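Local coordinates for protein FAD-binding oxidoreductase (Gulosibacter chungangensis, PDB 7PBI) that carries covalently attached FAD, binds isoeugenol against the flavin, and probably works as a flavin-dependent oxidoreductase, at residues 147-152 with 173-178. Numbering follows the deposited sequence.
Sequences MIDPAE and ADHSMW. With FAD (flavin-adenine dinucleotide), chain K; H7Y (isoeugenol), chain L.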
# COMPACT_ATOMS: atom_id res chain seq x y z
N MET B 147 18.15 -7.10 7.04
CA MET B 147 18.16 -8.13 5.99
C MET B 147 17.25 -7.75 4.82
O MET B 147 16.19 -7.13 5.03
CB MET B 147 17.81 -9.50 6.57
CG MET B 147 16.42 -9.69 7.05
SD MET B 147 16.45 -11.33 7.79
CE MET B 147 14.71 -11.58 8.13
N ILE B 148 17.73 -8.09 3.62
CA ILE B 148 17.01 -7.77 2.37
C ILE B 148 15.96 -8.85 2.17
O ILE B 148 15.86 -9.77 3.00
CB ILE B 148 17.96 -7.61 1.17
CG1 ILE B 148 18.35 -8.94 0.52
CG2 ILE B 148 19.19 -6.80 1.55
CD1 ILE B 148 18.98 -8.76 -0.85
N ASP B 149 15.14 -8.67 1.14
CA ASP B 149 14.11 -9.64 0.74
C ASP B 149 14.28 -9.86 -0.75
O ASP B 149 13.78 -9.07 -1.56
CB ASP B 149 12.71 -9.15 1.11
CG ASP B 149 11.63 -10.15 0.74
OD1 ASP B 149 11.34 -10.29 -0.46
OD2 ASP B 149 11.07 -10.77 1.66
N PRO B 150 15.03 -10.91 -1.15
CA PRO B 150 15.29 -11.18 -2.55
C PRO B 150 14.19 -12.07 -3.14
O PRO B 150 13.49 -12.75 -2.38
CB PRO B 150 16.63 -11.91 -2.51
CG PRO B 150 16.55 -12.71 -1.22
CD PRO B 150 15.68 -11.89 -0.27
N ALA B 151 14.09 -12.02 -4.47
CA ALA B 151 13.43 -13.01 -5.34
C ALA B 151 14.36 -14.22 -5.48
O ALA B 151 15.43 -14.24 -4.82
CB ALA B 151 13.10 -12.37 -6.67
N GLU B 152 13.99 -15.18 -6.33
CA GLU B 152 14.73 -16.46 -6.48
C GLU B 152 16.15 -16.15 -6.95
O GLU B 152 17.10 -16.71 -6.37
CB GLU B 152 14.00 -17.38 -7.45
CG GLU B 152 12.56 -17.68 -7.05
CD GLU B 152 12.26 -19.10 -6.58
OE1 GLU B 152 13.19 -19.93 -6.59
OE2 GLU B 152 11.10 -19.37 -6.20
N ALA B 173 7.99 -9.90 1.99
CA ALA B 173 7.78 -10.54 0.67
C ALA B 173 7.17 -9.53 -0.32
O ALA B 173 7.60 -9.55 -1.49
CB ALA B 173 6.93 -11.77 0.81
N ASP B 174 6.24 -8.68 0.13
CA ASP B 174 5.54 -7.68 -0.74
C ASP B 174 6.48 -6.50 -1.01
O ASP B 174 6.55 -5.59 -0.17
CB ASP B 174 4.23 -7.19 -0.12
CG ASP B 174 3.18 -6.71 -1.12
OD1 ASP B 174 3.54 -6.34 -2.26
OD2 ASP B 174 2.00 -6.72 -0.75
N HIS B 175 7.18 -6.51 -2.15
CA HIS B 175 8.26 -5.54 -2.42
C HIS B 175 7.64 -4.16 -2.58
O HIS B 175 8.25 -3.19 -2.12
CB HIS B 175 9.11 -5.98 -3.61
CG HIS B 175 9.94 -7.19 -3.34
ND1 HIS B 175 10.61 -7.88 -4.34
CD2 HIS B 175 10.20 -7.85 -2.18
CE1 HIS B 175 11.25 -8.90 -3.81
NE2 HIS B 175 11.01 -8.90 -2.49
N SER B 176 6.47 -4.07 -3.21
CA SER B 176 5.78 -2.79 -3.50
C SER B 176 5.31 -2.18 -2.18
O SER B 176 5.27 -0.95 -2.07
CB SER B 176 4.67 -2.97 -4.51
OG SER B 176 3.60 -3.71 -3.96
N MET B 177 5.03 -3.00 -1.17
CA MET B 177 4.62 -2.51 0.16
C MET B 177 5.76 -1.73 0.80
O MET B 177 5.47 -0.72 1.42
CB MET B 177 4.21 -3.66 1.09
CG MET B 177 3.61 -3.17 2.39
SD MET B 177 3.11 -4.52 3.50
CE MET B 177 2.02 -5.50 2.47
N TRP B 178 7.00 -2.20 0.69
CA TRP B 178 8.16 -1.69 1.48
C TRP B 178 8.97 -0.68 0.67
O TRP B 178 9.92 -0.09 1.22
CB TRP B 178 9.01 -2.87 1.97
CG TRP B 178 8.22 -3.77 2.87
CD1 TRP B 178 7.72 -5.00 2.57
CD2 TRP B 178 7.73 -3.45 4.18
NE1 TRP B 178 6.99 -5.50 3.62
CE2 TRP B 178 6.99 -4.57 4.63
CE3 TRP B 178 7.87 -2.36 5.04
CZ2 TRP B 178 6.40 -4.62 5.89
CZ3 TRP B 178 7.30 -2.41 6.30
CH2 TRP B 178 6.57 -3.52 6.71
PA FAD K . 13.64 -5.25 -14.92
O1A FAD K . 13.70 -6.05 -16.18
O2A FAD K . 14.71 -4.24 -14.73
O5B FAD K . 12.22 -4.53 -14.79
C5B FAD K . 11.00 -5.21 -15.18
C4B FAD K . 10.04 -4.19 -15.74
O4B FAD K . 9.75 -3.19 -14.73
C3B FAD K . 10.54 -3.38 -16.94
O3B FAD K . 10.30 -4.05 -18.17
C2B FAD K . 9.69 -2.12 -16.82
O2B FAD K . 8.38 -2.32 -17.29
C1B FAD K . 9.69 -1.90 -15.31
N9A FAD K . 10.82 -1.13 -14.82
C8A FAD K . 11.98 -1.65 -14.29
N7A FAD K . 12.84 -0.72 -13.93
C5A FAD K . 12.21 0.47 -14.25
C6A FAD K . 12.61 1.80 -14.10
N6A FAD K . 13.78 2.16 -13.58
N1A FAD K . 11.74 2.75 -14.53
C2A FAD K . 10.57 2.37 -15.05
N3A FAD K . 10.08 1.14 -15.22
C4A FAD K . 10.96 0.22 -14.80
N1 FAD K . 10.00 -12.78 -9.95
C2 FAD K . 9.61 -12.50 -8.69
O2 FAD K . 9.15 -11.40 -8.40
N3 FAD K . 9.73 -13.40 -7.68
C4 FAD K . 10.22 -14.66 -7.88
O4 FAD K . 10.31 -15.41 -6.92
C4X FAD K . 10.63 -15.00 -9.19
N5 FAD K . 11.09 -16.20 -9.41
C5X FAD K . 11.48 -16.50 -10.69
C6 FAD K . 12.00 -17.78 -10.93
C7 FAD K . 12.42 -18.16 -12.18
C7M FAD K . 12.97 -19.55 -12.38
C8 FAD K . 12.33 -17.25 -13.25
C8M FAD K . 12.77 -17.65 -14.63
C9 FAD K . 11.83 -15.98 -13.03
C9A FAD K . 11.40 -15.58 -11.76
N10 FAD K . 10.89 -14.31 -11.49
C10 FAD K . 10.49 -13.98 -10.20
C1' FAD K . 10.81 -13.29 -12.56
C2' FAD K . 12.11 -12.44 -12.66
O2' FAD K . 13.27 -13.28 -12.55
C3' FAD K . 12.24 -11.36 -11.58
O3' FAD K . 10.98 -10.77 -11.28
C4' FAD K . 13.24 -10.24 -11.91
O4' FAD K . 13.61 -9.57 -10.71
C5' FAD K . 12.70 -9.20 -12.85
O5' FAD K . 13.81 -8.66 -13.63
P FAD K . 14.58 -7.35 -13.13
O1P FAD K . 15.86 -7.29 -13.91
O2P FAD K . 14.65 -7.32 -11.64
O3P FAD K . 13.57 -6.21 -13.63
CAA H7Y L . 9.36 -19.97 -8.55
CAD H7Y L . 8.68 -18.62 -8.45
CAE H7Y L . 8.28 -17.90 -9.74
CAJ H7Y L . 7.67 -16.66 -9.67
CAH H7Y L . 7.26 -16.27 -8.42
CAF H7Y L . 7.45 -15.81 -10.77
CAG H7Y L . 6.84 -14.58 -10.59
CAK H7Y L . 6.45 -14.20 -9.32
OAC H7Y L . 5.85 -12.99 -9.09
CAL H7Y L . 6.66 -15.05 -8.22
OAI H7Y L . 6.27 -14.67 -6.96
CAB H7Y L . 6.63 -15.52 -5.82
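Within the FAD-binding domain, of the PCMH type, Asp149 and His175 form a His-carboxylate hydrogen bond beyond the pyrimidine end of the flavin, on the side of Ala151, a worked example of how a buried polar pair can tie the loop after strand 146-147 to the short helix 175-178. The ring NE2 of His175 donates to OD1 of Asp149 at 2.5 Å, a length not to be over-read at this resolution. The carboxylate carbon lies in the plane of the imidazole, at its edge, yet the carboxylate itself is turned almost perpendicular to the ring, the two planes standing 83° apart. With CG of Asp149 anti to its own nitrogen (chi1 -178°), the acid is extended toward 173-178. Its second oxygen, OD2, sits 3.2 Å from the backbone N of Ala173, at an angle too poor for a bond, and is instead hydrogen-bonded to Thr170.

From Asp149 the chain runs directly to the cofactor. The edge of the His175 ring faces the following peptide, its CE1 4.3 Å from the N of Ala151. The methyl of Ala151 rests on one face of the flavin's pyrimidine ring, CB 3.7 Å from N3, while isoeugenol lies over the opposite face. Next along, Glu152 begins on the Ala151 side, its CB 3.7 Å from flavin N5, and bends at chi2 around the edge near N5 and O4, bringing OE2 within 3.4 Å of CAD in the isoeugenol propenyl tail.

On its other nitrogen, ND1, His175 is hydrogen-bonded to Asn161, another FAD-binding residue. Whether ND1 is protonated depends on how the Asn161 amide is oriented, though the Asp149 carboxylate would be expected to stabilise any positive charge on the ring. Gripped at both nitrogens, the imidazole is fixed in rotation and links Asp149 to Asn161.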